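Local structure of type II 3-hydroxyacyl-CoA dehydrogenase (Thermus thermophilus, 1UAY) at residues 13-18 with 210-214; 19-23 with 38-42; 66-70 with 112-116; 74-78 with 97-101. The protein probably catalyses the NAD-dependent oxidation of 3-hydroxyacyl-CoA to 3-ketoacyl-CoA in the beta-oxidation of fatty acids. All blocks are in the same frame, centred on the assembly; numbering follows the deposited sequence.

Overall arrangement
All four contacts belong to one Rossmann-type fold, a parallel sheet of seven strands flanked by helices. Contacts 1 and 2 share helix 13-25: in contact 1, which is buried, its first turns pack on helix 210-222 without any bond between polar groups, whereas contact 2 is a surface contact in which its next turn meets a loop through leucine packing and the K23–D40 salt bridge. The salt bridge R16–E39 and packing of A214 on A21 tie the two together. Contacts 3 and 4 share helix 91-116, their centres about 23 Å apart. Contact 3 is buried and apolar, joining helix to strand; contact 4, partly buried, uses an asparagine amide, a water and valines beside the bound adenosine.

Contact 1: residues 13-18 with 210-214; sequences GLGRAA and PEEYA
L14 and Y213 cross at about a right angle, with the leucine laid over one face of the phenol ring. L14 CB does the closest work, 3.8 Å from the centroid of the Y213 ring and 21° off its normal, a CH-pi contact displaced toward the rim. Farther out, L14 CD2 rests against Y213 CB and CG, and L14 CD1 approaches Y213 CD2. Y213 is swung beneath helix 13-25 by its first torsion, CG anti to the backbone N (chi1 162°). The ring also comes close to the helix backbone, Y213 CE1 lying 3.5 Å from L14 O. A18 CB approaches it obliquely, 4.0 Å from Y213 CE1.

One turn along, A17 wedges its methyl between P210 and A214. A17 CB is 3.6 Å from P210 CB and also touches P210 O and A214 CB, while A214 CB in turn sits against A17 O. With such small side chains at the crossing, A18 and A214 come within 4.4 Å, CA to CA. The two short helix segments approach to 7.9 Å at a crossing angle of -58°.

G13 and G15 belong to the glycine-rich turn and helix start that mark the dinucleotide-binding site of this family. Beneath the crossing, L14 leans on P178 of strand 171-178 and on F181 and T183, and Y213 reaches the sheet itself, touching V176 and hydrogen-bonding through OH to T133 of strand 128-133.

Contact 2: residues 19-23 with 38-42; sequences ALALK and GEDLI
L41, K23 and L20 bury most of this contact, where the loop after strand 28-33 runs past helix 13-25. L41 enters with both branches: CD1 meets the methyl of A19, 3.8 Å from A19 CB, and CD2 lies beside the root of the lysine, 4.0 Å from K23 CB. Its other neighbours, V29 and V31, belong to strand 28-33, so the leucine fills the angle between helix and sheet.

K23 sets off with CG anti to the backbone N (chi1 -178°), then bends at chi2 and chi4 and comes across the D40 side chain at about a right angle. Its ammonium grips one residue twice: K23 NZ donates to D40 O at 2.6 Å and to D40 OD2 at 2.7 Å. The carboxylate is met from above its plane, and the donor is tilted 28° from the plane of the carbonyl. D40 is the centre of an inverse gamma turn, and its side chain, with CG anti to the backbone N, brings OD2 to the same nitrogen as its carbonyl.

L20 crosses E39 at about a right angle, its CD2 resting 3.6 Å from E39 OE1, while E39 OE2 is held in a salt bridge by R16 of the same helix.

Apolar packing thus lies toward the sheet and charge toward the solvent. An ion pair approached from above the carboxylate probably owes more to charge attraction than to lone-pair direction, with the carbonyl bond as a second anchor.

Contact 3: residues 66-70 with 112-116; sequences PLFAV and AAWAM
L67 lies across from M116 and V70 from A112 where the start of strand 67-72 passes the end of helix 91-116. Their CA atoms are nearest at these two pairs, 6.4 Å for L67 and M116 and 7.4 Å for V70 and A112. The short segments run nearly antiparallel, 160° between their directions, with axes 9.1 Å apart at closest approach.

L67 and V70 both turn their side chains to the helix. V70 sends CG2 against the methyl of A112, 3.8 Å from A112 CB, with CG1 somewhat farther from the same carbon. L67 holds CG anti to its own nitrogen (chi1 179°) and brings CD2 to 4.5 Å from A112 CB, a looser touch.

M116 has two conformers, so the positions of its sulfur and methyl are tentative. In one of them the chain leaves the helix extended and then bends at chi3 (-74°), which lays the sulfur beside the leucine and the methyl beside the valine: M116 SD is 3.8 Å from L67 CG, and M116 CE is 3.8 Å from V70 CG2. No hydrogen bond joins the two segments.

I130 of strand 128-133 touches both V70 and M116, and V58 and A61 of helix 51-64 close on L67 from the same side of the sheet as helix 91-116; A113 and W114 pack on L83 and G84 of the third subunit. Strand 67-72, helix 91-116 and the adjoining parallel strand 128-133 form a beta-alpha-beta crossover, the repeating connection of the Rossmann fold.

Contact 4: residues 74-78 with 97-101; sequences AGVGL and VLEVN. With ADN (adenosine), chain C.
V76 and N101 join backbone to side-chain amide beside the adenosine site of this Rossmann-fold dehydrogenase, where the loop after strand 67-72 crosses helix 91-116. With CG anti to its carbonyl carbon (chi1 -62°) and the amide turned only slightly (chi2 -10°), N101 points its amide at the backbone of V76, and both bonds between them lie in or close to the amide plane. V76 N donates to N101 OD1 at 2.8 Å, on a lone pair; N101 ND2 returns a bond of 2.9 Å to V76 O. The pair of bonds fixes which end of the amide is which. N101 ND2 also bonds to S151 OG on helix 146-166, and the side chain packs against Y148 and K152, spaced as in the family's YxxxK motif.

V76 and V100 cross at about a right angle, and both reach N7 of the purine, V76 CG1 from near the plane of the base and V100 CG1 from well above it. V76 CG2 sits between its backbone N and carbonyl carbon and faces the helix, leaving V76 CG1 to meet V100 CG1 at 4.0 Å and adenosine N7 at 3.8 Å. V100 CG1, anti to its own nitrogen, is likewise 3.8 Å from adenosine N7. A74 CB lies over a face of the purine, near N3 and C4, and G75 N makes a weak bond to O5'. Farther out, L78 CB packs on V97 CG2.

At the wider pi-type turn of the helix, one water donates to both A74 O, at 2.8 Å, and V100 O, at 2.9 Å.

Contact 1: residues 13-18 with 210-214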
loop_
_atom_site.group_PDB
_atom_site.type_symbol
_atom_site.label_atom_id
_atom_site.label_comp_id
_atom_site.label_asym_id
_atom_site.label_seq_id
_atom_site.Cartn_x
_atom_site.Cartn_y
_atom_site.Cartn_z
ATOM N N GLY A 13 -17.432 -23.186 1.022
ATOM C CA GLY A 13 -16.864 -22.047 0.325
ATOM C C GLY A 13 -15.463 -22.170 -0.243
ATOM O O GLY A 13 -15.140 -23.121 -0.952
ATOM N N LEU A 14 -14.631 -21.183 0.073
ATOM C CA LEU A 14 -13.259 -21.137 -0.427
ATOM C C LEU A 14 -12.407 -22.322 0.007
ATOM O O LEU A 14 -11.708 -22.921 -0.810
ATOM C CB LEU A 14 -12.593 -19.829 0.011
ATOM C CG LEU A 14 -13.356 -18.549 -0.343
ATOM C CD1 LEU A 14 -12.506 -17.347 0.031
ATOM C CD2 LEU A 14 -13.688 -18.521 -1.828
ATOM N N GLY A 15 -12.466 -22.658 1.293
ATOM C CA GLY A 15 -11.691 -23.777 1.799
ATOM C C GLY A 15 -12.076 -25.072 1.110
ATOM O O GLY A 15 -11.220 -25.882 0.749
ATOM N N ARG A 16 -13.379 -25.273 0.931
ATOM C CA ARG A 16 -13.873 -26.475 0.274
ATOM C C ARG A 16 -13.308 -26.578 -1.140
ATOM O O ARG A 16 -12.822 -27.631 -1.547
ATOM C CB ARG A 16 -15.403 -26.454 0.221
ATOM C CG ARG A 16 -16.024 -27.572 -0.603
ATOM C CD ARG A 16 -17.547 -27.530 -0.496
ATOM N NE ARG A 16 -18.193 -28.572 -1.295
ATOM C CZ ARG A 16 -18.370 -28.511 -2.610
ATOM N NH1 ARG A 16 -17.954 -27.452 -3.294
ATOM N NH2 ARG A 16 -18.957 -29.518 -3.246
ATOM N N ALA A 17 -13.367 -25.480 -1.889
ATOM C CA ALA A 17 -12.860 -25.486 -3.255
ATOM C C ALA A 17 -11.365 -25.801 -3.283
ATOM O O ALA A 17 -10.903 -26.584 -4.112
ATOM C CB ALA A 17 -13.129 -24.144 -3.921
ATOM N N ALA A 18 -10.608 -25.195 -2.376
ATOM C CA ALA A 18 -9.173 -25.447 -2.324
ATOM C C ALA A 18 -8.901 -26.916 -2.002
ATOM O O ALA A 18 -8.041 -27.544 -2.619
ATOM C CB ALA A 18 -8.524 -24.550 -1.283
ATOM N N PRO A 210 -15.740 -19.984 -6.128
ATOM C CA PRO A 210 -14.783 -20.641 -5.230
ATOM C C PRO A 210 -13.610 -21.269 -5.985
ATOM O O PRO A 210 -12.473 -21.254 -5.509
ATOM C CB PRO A 210 -15.642 -21.683 -4.521
ATOM C CG PRO A 210 -16.991 -21.021 -4.471
ATOM C CD PRO A 210 -17.115 -20.442 -5.859
ATOM N N GLU A 211 -13.890 -21.811 -7.166
ATOM C CA GLU A 211 -12.864 -22.443 -7.986
ATOM C C GLU A 211 -11.771 -21.467 -8.423
ATOM O O GLU A 211 -10.636 -21.877 -8.678
ATOM C CB GLU A 211 -13.501 -23.102 -9.216
ATOM C CG GLU A 211 -14.490 -24.213 -8.876
ATOM C CD GLU A 211 -15.929 -23.731 -8.790
ATOM O OE1 GLU A 211 -16.166 -22.601 -8.323
ATOM O OE2 GLU A 211 -16.834 -24.499 -9.185
ATOM N N GLU A 212 -12.109 -20.183 -8.514
ATOM C CA GLU A 212 -11.133 -19.170 -8.913
ATOM C C GLU A 212 -10.151 -18.921 -7.768
ATOM O O GLU A 212 -8.972 -18.650 -7.997
ATOM C CB GLU A 212 -11.862 -17.891 -9.347
ATOM C CG GLU A 212 -12.695 -18.143 -10.612
ATOM C CD GLU A 212 -13.583 -16.981 -11.028
ATOM O OE1 GLU A 212 -14.285 -16.420 -10.165
ATOM O OE2 GLU A 212 -13.599 -16.645 -12.232
ATOM N N TYR A 213 -10.634 -19.029 -6.536
ATOM C CA TYR A 213 -9.767 -18.878 -5.377
ATOM C C TYR A 213 -8.863 -20.111 -5.332
ATOM O O TYR A 213 -7.657 -20.002 -5.128
ATOM C CB TYR A 213 -10.611 -18.780 -4.098
ATOM C CG TYR A 213 -9.854 -19.053 -2.815
ATOM C CD1 TYR A 213 -9.818 -20.334 -2.262
ATOM C CD2 TYR A 213 -9.184 -18.032 -2.147
ATOM C CE1 TYR A 213 -9.138 -20.590 -1.074
ATOM C CE2 TYR A 213 -8.499 -18.279 -0.953
ATOM C CZ TYR A 213 -8.484 -19.562 -0.426
ATOM O OH TYR A 213 -7.819 -19.816 0.752
ATOM N N ALA A 214 -9.446 -21.288 -5.547
ATOM C CA ALA A 214 -8.674 -22.524 -5.528
ATOM C C ALA A 214 -7.575 -22.521 -6.587
ATOM O O ALA A 214 -6.466 -22.985 -6.337
ATOM C CB ALA A 214 -9.591 -23.722 -5.742
#

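Contact 2: residues 19-23 with 38-42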
loop_
_atom_site.group_PDB
_atom_site.type_symbol
_atom_site.label_atom_id
_atom_site.label_comp_id
_atom_site.label_asym_id
_atom_site.label_seq_id
_atom_site.Cartn_x
_atom_site.Cartn_y
_atom_site.Cartn_z
ATOM N N ALA A 19 -9.639 -27.461 -1.038
ATOM C CA ALA A 19 -9.462 -28.856 -0.652
ATOM C C ALA A 19 -9.731 -29.803 -1.821
ATOM O O ALA A 19 -8.958 -30.724 -2.067
ATOM C CB ALA A 19 -10.376 -29.191 0.518
ATOM N N LEU A 20 -10.825 -29.569 -2.540
ATOM C CA LEU A 20 -11.174 -30.411 -3.681
ATOM C C LEU A 20 -10.144 -30.286 -4.803
ATOM O O LEU A 20 -9.794 -31.277 -5.440
ATOM C CB LEU A 20 -12.571 -30.050 -4.200
ATOM C CG LEU A 20 -13.730 -30.414 -3.264
ATOM C CD1 LEU A 20 -15.036 -29.850 -3.806
ATOM C CD2 LEU A 20 -13.813 -31.927 -3.124
ATOM N N ALA A 21 -9.653 -29.074 -5.041
ATOM C CA ALA A 21 -8.656 -28.862 -6.086
ATOM C C ALA A 21 -7.348 -29.560 -5.728
ATOM O O ALA A 21 -6.691 -30.147 -6.588
ATOM C CB ALA A 21 -8.417 -27.375 -6.287
ATOM N N LEU A 22 -6.968 -29.496 -4.457
ATOM C CA LEU A 22 -5.739 -30.142 -4.014
ATOM C C LEU A 22 -5.869 -31.657 -4.123
ATOM O O LEU A 22 -4.920 -32.346 -4.499
ATOM C CB LEU A 22 -5.422 -29.731 -2.575
ATOM C CG LEU A 22 -4.942 -28.284 -2.418
ATOM C CD1 LEU A 22 -4.972 -27.882 -0.955
ATOM C CD2 LEU A 22 -3.540 -28.141 -2.997
ATOM N N LYS A 23 -7.051 -32.176 -3.806
ATOM C CA LYS A 23 -7.282 -33.614 -3.895
ATOM C C LYS A 23 -7.144 -34.056 -5.351
ATOM O O LYS A 23 -6.504 -35.065 -5.643
ATOM C CB LYS A 23 -8.682 -33.957 -3.374
ATOM C CG LYS A 23 -9.007 -35.446 -3.384
ATOM C CD LYS A 23 -8.131 -36.214 -2.404
ATOM C CE LYS A 23 -8.410 -37.711 -2.460
ATOM N NZ LYS A 23 -9.832 -38.033 -2.166
ATOM N N GLY A 38 -19.542 -34.355 3.078
ATOM C CA GLY A 38 -19.512 -35.635 2.392
ATOM C C GLY A 38 -18.608 -35.823 1.192
ATOM O O GLY A 38 -18.825 -36.741 0.405
ATOM N N GLU A 39 -17.600 -34.971 1.037
ATOM C CA GLU A 39 -16.682 -35.110 -0.089
ATOM C C GLU A 39 -15.665 -36.206 0.219
ATOM O O GLU A 39 -15.598 -36.706 1.343
ATOM C CB GLU A 39 -15.948 -33.791 -0.344
ATOM C CG GLU A 39 -16.841 -32.626 -0.753
ATOM C CD GLU A 39 -17.585 -32.874 -2.056
ATOM O OE1 GLU A 39 -17.019 -33.526 -2.958
ATOM O OE2 GLU A 39 -18.733 -32.399 -2.186
ATOM N N ASP A 40 -14.880 -36.583 -0.784
ATOM C CA ASP A 40 -13.857 -37.605 -0.605
ATOM C C ASP A 40 -12.616 -36.932 -0.028
ATOM O O ASP A 40 -11.591 -36.793 -0.695
ATOM C CB ASP A 40 -13.541 -38.279 -1.944
ATOM C CG ASP A 40 -12.518 -39.392 -1.811
ATOM O OD1 ASP A 40 -12.417 -39.986 -0.716
ATOM O OD2 ASP A 40 -11.827 -39.682 -2.810
ATOM N N LEU A 41 -12.740 -36.505 1.224
ATOM C CA LEU A 41 -11.671 -35.831 1.947
ATOM C C LEU A 41 -11.644 -36.377 3.366
ATOM O O LEU A 41 -12.611 -36.991 3.823
ATOM C CB LEU A 41 -11.940 -34.322 2.008
ATOM C CG LEU A 41 -12.091 -33.555 0.691
ATOM C CD1 LEU A 41 -12.681 -32.177 0.964
ATOM C CD2 LEU A 41 -10.739 -33.437 0.001
ATOM N N ILE A 42 -10.535 -36.157 4.060
ATOM C CA ILE A 42 -10.402 -36.598 5.438
ATOM C C ILE A 42 -10.837 -35.419 6.296
ATOM O O ILE A 42 -10.237 -34.347 6.239
ATOM C CB ILE A 42 -8.946 -36.966 5.766
ATOM C CG1 ILE A 42 -8.510 -38.150 4.901
ATOM C CG2 ILE A 42 -8.811 -37.301 7.247
ATOM C CD1 ILE A 42 -7.020 -38.415 4.931
#

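Contact 3: residues 66-70 with 112-116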
loop_
_atom_site.group_PDB
_atom_site.type_symbol
_atom_site.label_atom_id
_atom_site.label_comp_id
_atom_site.label_asym_id
_atom_site.label_seq_id
_atom_site.Cartn_x
_atom_site.Cartn_y
_atom_site.Cartn_z
ATOM N N PRO A 66 4.059 -36.630 3.871
ATOM C CA PRO A 66 4.686 -35.395 4.355
ATOM C C PRO A 66 3.826 -34.171 4.034
ATOM O O PRO A 66 3.392 -33.984 2.896
ATOM C CB PRO A 66 6.028 -35.385 3.626
ATOM C CG PRO A 66 6.327 -36.851 3.466
ATOM C CD PRO A 66 4.994 -37.406 3.037
ATOM N N LEU A 67 3.579 -33.353 5.052
ATOM C CA LEU A 67 2.753 -32.156 4.904
ATOM C C LEU A 67 3.470 -31.059 4.127
ATOM O O LEU A 67 4.492 -30.542 4.573
ATOM C CB LEU A 67 2.345 -31.626 6.281
ATOM C CG LEU A 67 1.494 -30.354 6.304
ATOM C CD1 LEU A 67 0.192 -30.583 5.541
ATOM C CD2 LEU A 67 1.207 -29.962 7.748
ATOM N N PHE A 68 2.914 -30.697 2.975
ATOM C CA PHE A 68 3.511 -29.677 2.123
ATOM C C PHE A 68 2.663 -28.416 1.992
ATOM O O PHE A 68 3.174 -27.303 2.126
ATOM C CB PHE A 68 3.761 -30.255 0.724
ATOM C CG PHE A 68 4.475 -29.311 -0.204
ATOM C CD1 PHE A 68 5.862 -29.264 -0.236
ATOM C CD2 PHE A 68 3.757 -28.452 -1.030
ATOM C CE1 PHE A 68 6.529 -28.375 -1.078
ATOM C CE2 PHE A 68 4.413 -27.557 -1.876
ATOM C CZ PHE A 68 5.802 -27.520 -1.899
ATOM N N ALA A 69 1.369 -28.585 1.733
ATOM C CA ALA A 69 0.479 -27.446 1.544
ATOM C C ALA A 69 -0.462 -27.209 2.705
ATOM O O ALA A 69 -1.167 -28.117 3.144
ATOM C CB ALA A 69 -0.328 -27.629 0.262
ATOM N N VAL A 70 -0.467 -25.977 3.200
ATOM C CA VAL A 70 -1.342 -25.591 4.294
ATOM C C VAL A 70 -2.123 -24.378 3.816
ATOM O O VAL A 70 -1.540 -23.380 3.387
ATOM C CB VAL A 70 -0.542 -25.212 5.558
ATOM C CG1 VAL A 70 -1.495 -24.816 6.677
ATOM C CG2 VAL A 70 0.331 -26.378 5.990
ATOM N N ALA A 112 1.753 -25.727 12.016
ATOM C CA ALA A 112 2.073 -26.424 10.780
ATOM C C ALA A 112 3.557 -26.233 10.463
ATOM O O ALA A 112 4.256 -27.188 10.124
ATOM C CB ALA A 112 1.213 -25.896 9.632
ATOM N N ALA A 113 4.045 -25.004 10.585
ATOM C CA ALA A 113 5.449 -24.736 10.291
ATOM C C ALA A 113 6.383 -25.561 11.176
ATOM O O ALA A 113 7.362 -26.130 10.686
ATOM C CB ALA A 113 5.746 -23.248 10.445
ATOM N N TRP A 114 6.088 -25.640 12.470
ATOM C CA TRP A 114 6.929 -26.416 13.377
ATOM C C TRP A 114 6.946 -27.884 12.947
ATOM O O TRP A 114 8.000 -28.522 12.928
ATOM C CB TRP A 114 6.419 -26.282 14.821
ATOM C CG TRP A 114 7.211 -27.070 15.833
ATOM C CD1 TRP A 114 6.836 -28.236 16.438
ATOM C CD2 TRP A 114 8.522 -26.766 16.327
ATOM N NE1 TRP A 114 7.832 -28.679 17.277
ATOM C CE2 TRP A 114 8.879 -27.796 17.227
ATOM C CE3 TRP A 114 9.430 -25.726 16.096
ATOM C CZ2 TRP A 114 10.109 -27.815 17.898
ATOM C CZ3 TRP A 114 10.654 -25.746 16.762
ATOM C CH2 TRP A 114 10.980 -26.784 17.652
ATOM N N ALA A 115 5.781 -28.410 12.582
ATOM C CA ALA A 115 5.665 -29.805 12.163
ATOM C C ALA A 115 6.337 -30.115 10.826
ATOM O O ALA A 115 6.764 -31.250 10.591
ATOM C CB ALA A 115 4.191 -30.199 12.104
ATOM N N MET A 116 6.437 -29.111 9.959
ATOM C CA MET A 116 7.035 -29.285 8.635
ATOM C C MET A 116 8.525 -28.962 8.584
ATOM O O MET A 116 9.182 -29.232 7.578
ATOM C CB MET A 116 6.339 -28.374 7.612
ATOM C CG MET A 116 4.908 -28.742 7.247
ATOM S SD MET A 116 4.326 -27.821 5.794
ATOM C CE MET A 116 4.061 -26.199 6.504
#

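Contact 4: residues 74-78 with 97-101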
loop_
_atom_site.group_PDB
_atom_site.type_symbol
_atom_site.label_atom_id
_atom_site.label_comp_id
_atom_site.label_asym_id
_atom_site.label_seq_id
_atom_site.Cartn_x
_atom_site.Cartn_y
_atom_site.Cartn_z
ATOM N N ALA A 74 -10.348 -20.798 7.178
ATOM C CA ALA A 74 -11.389 -20.772 8.195
ATOM C C ALA A 74 -11.544 -19.337 8.659
ATOM O O ALA A 74 -10.558 -18.625 8.848
ATOM C CB ALA A 74 -11.003 -21.653 9.373
ATOM N N GLY A 75 -12.784 -18.910 8.845
ATOM C CA GLY A 75 -13.008 -17.554 9.295
ATOM C C GLY A 75 -14.462 -17.255 9.564
ATOM O O GLY A 75 -15.351 -18.058 9.263
ATOM N N VAL A 76 -14.696 -16.090 10.151
ATOM C CA VAL A 76 -16.044 -15.647 10.460
ATOM C C VAL A 76 -16.173 -14.190 10.056
ATOM O O VAL A 76 -15.176 -13.484 9.897
ATOM C CB VAL A 76 -16.365 -15.776 11.969
ATOM C CG1 VAL A 76 -16.299 -17.237 12.389
ATOM C CG2 VAL A 76 -15.399 -14.930 12.788
ATOM N N GLY A 77 -17.409 -13.743 9.885
ATOM C CA GLY A 77 -17.633 -12.367 9.509
ATOM C C GLY A 77 -18.442 -11.659 10.570
ATOM O O GLY A 77 -18.945 -12.283 11.506
ATOM N N LEU A 78 -18.555 -10.346 10.427
ATOM C CA LEU A 78 -19.330 -9.548 11.359
ATOM C C LEU A 78 -19.649 -8.202 10.740
ATOM O O LEU A 78 -18.795 -7.574 10.116
ATOM C CB LEU A 78 -18.562 -9.330 12.668
ATOM C CG LEU A 78 -19.296 -8.460 13.698
ATOM C CD1 LEU A 78 -20.525 -9.197 14.213
ATOM C CD2 LEU A 78 -18.360 -8.116 14.846
ATOM N N VAL A 97 -14.021 -12.190 16.536
ATOM C CA VAL A 97 -13.566 -12.091 15.159
ATOM C C VAL A 97 -12.039 -12.161 15.102
ATOM O O VAL A 97 -11.480 -12.836 14.236
ATOM C CB VAL A 97 -14.062 -10.787 14.501
ATOM C CG1 VAL A 97 -13.506 -10.671 13.093
ATOM C CG2 VAL A 97 -15.582 -10.785 14.457
ATOM N N LEU A 98 -11.364 -11.479 16.025
ATOM C CA LEU A 98 -9.903 -11.506 16.059
ATOM C C LEU A 98 -9.412 -12.907 16.386
ATOM O O LEU A 98 -8.453 -13.399 15.790
ATOM C CB LEU A 98 -9.353 -10.542 17.116
ATOM C CG LEU A 98 -9.396 -9.030 16.889
ATOM C CD1 LEU A 98 -8.549 -8.358 17.965
ATOM C CD2 LEU A 98 -8.858 -8.681 15.511
ATOM N N GLU A 99 -10.071 -13.549 17.343
ATOM C CA GLU A 99 -9.676 -14.892 17.770
ATOM C C GLU A 99 -9.719 -15.896 16.611
ATOM O O GLU A 99 -8.769 -16.626 16.362
ATOM C CB GLU A 99 -10.585 -15.359 18.918
ATOM C CG GLU A 99 -10.259 -14.778 20.266
ATOM C CD GLU A 99 -8.932 -15.314 20.770
ATOM O OE1 GLU A 99 -8.802 -16.523 20.937
ATOM O OE2 GLU A 99 -8.046 -14.507 21.038
ATOM N N VAL A 100 -10.827 -15.944 15.884
ATOM C CA VAL A 100 -10.944 -16.896 14.787
ATOM C C VAL A 100 -10.115 -16.552 13.550
ATOM O O VAL A 100 -9.331 -17.372 13.069
ATOM C CB VAL A 100 -12.419 -17.052 14.342
ATOM C CG1 VAL A 100 -12.513 -18.062 13.207
ATOM C CG2 VAL A 100 -13.283 -17.488 15.522
ATOM N N ASN A 101 -10.277 -15.332 13.049
ATOM C CA ASN A 101 -9.591 -14.907 11.833
ATOM C C ASN A 101 -8.100 -14.647 11.942
ATOM O O ASN A 101 -7.342 -14.980 11.030
ATOM C CB ASN A 101 -10.254 -13.647 11.268
ATOM C CG ASN A 101 -11.692 -13.872 10.868
ATOM O OD1 ASN A 101 -12.170 -15.006 10.829
ATOM N ND2 ASN A 101 -12.392 -12.788 10.554
HETATM O "O5'" ADN C . -14.433 -20.045 6.255
HETATM C "C5'" ADN C . -15.702 -20.694 6.375
HETATM C "C4'" ADN C . -15.393 -22.114 6.904
HETATM O "O4'" ADN C . -14.834 -21.701 8.194
HETATM C "C3'" ADN C . -16.757 -22.708 7.298
HETATM O "O3'" ADN C . -16.780 -24.002 6.654
HETATM C "C2'" ADN C . -16.781 -22.850 8.836
HETATM O "O2'" ADN C . -17.417 -24.014 9.364
HETATM C "C1'" ADN C . -15.295 -22.628 9.150
HETATM N N9 ADN C . -14.951 -22.169 10.508
HETATM C C8 ADN C . -15.448 -21.010 11.161
HETATM N N7 ADN C . -14.970 -20.806 12.357
HETATM C C5 ADN C . -14.088 -21.876 12.540
HETATM C C6 ADN C . -13.207 -22.280 13.632
HETATM N N6 ADN C . -13.110 -21.588 14.771
HETATM N N1 ADN C . -12.442 -23.440 13.472
HETATM C C2 ADN C . -12.521 -24.175 12.312
HETATM N N3 ADN C . -13.312 -23.886 11.221
HETATM C C4 ADN C . -14.067 -22.729 11.405
HETATM O O HOH W 1 -8.368 -18.633 10.659
#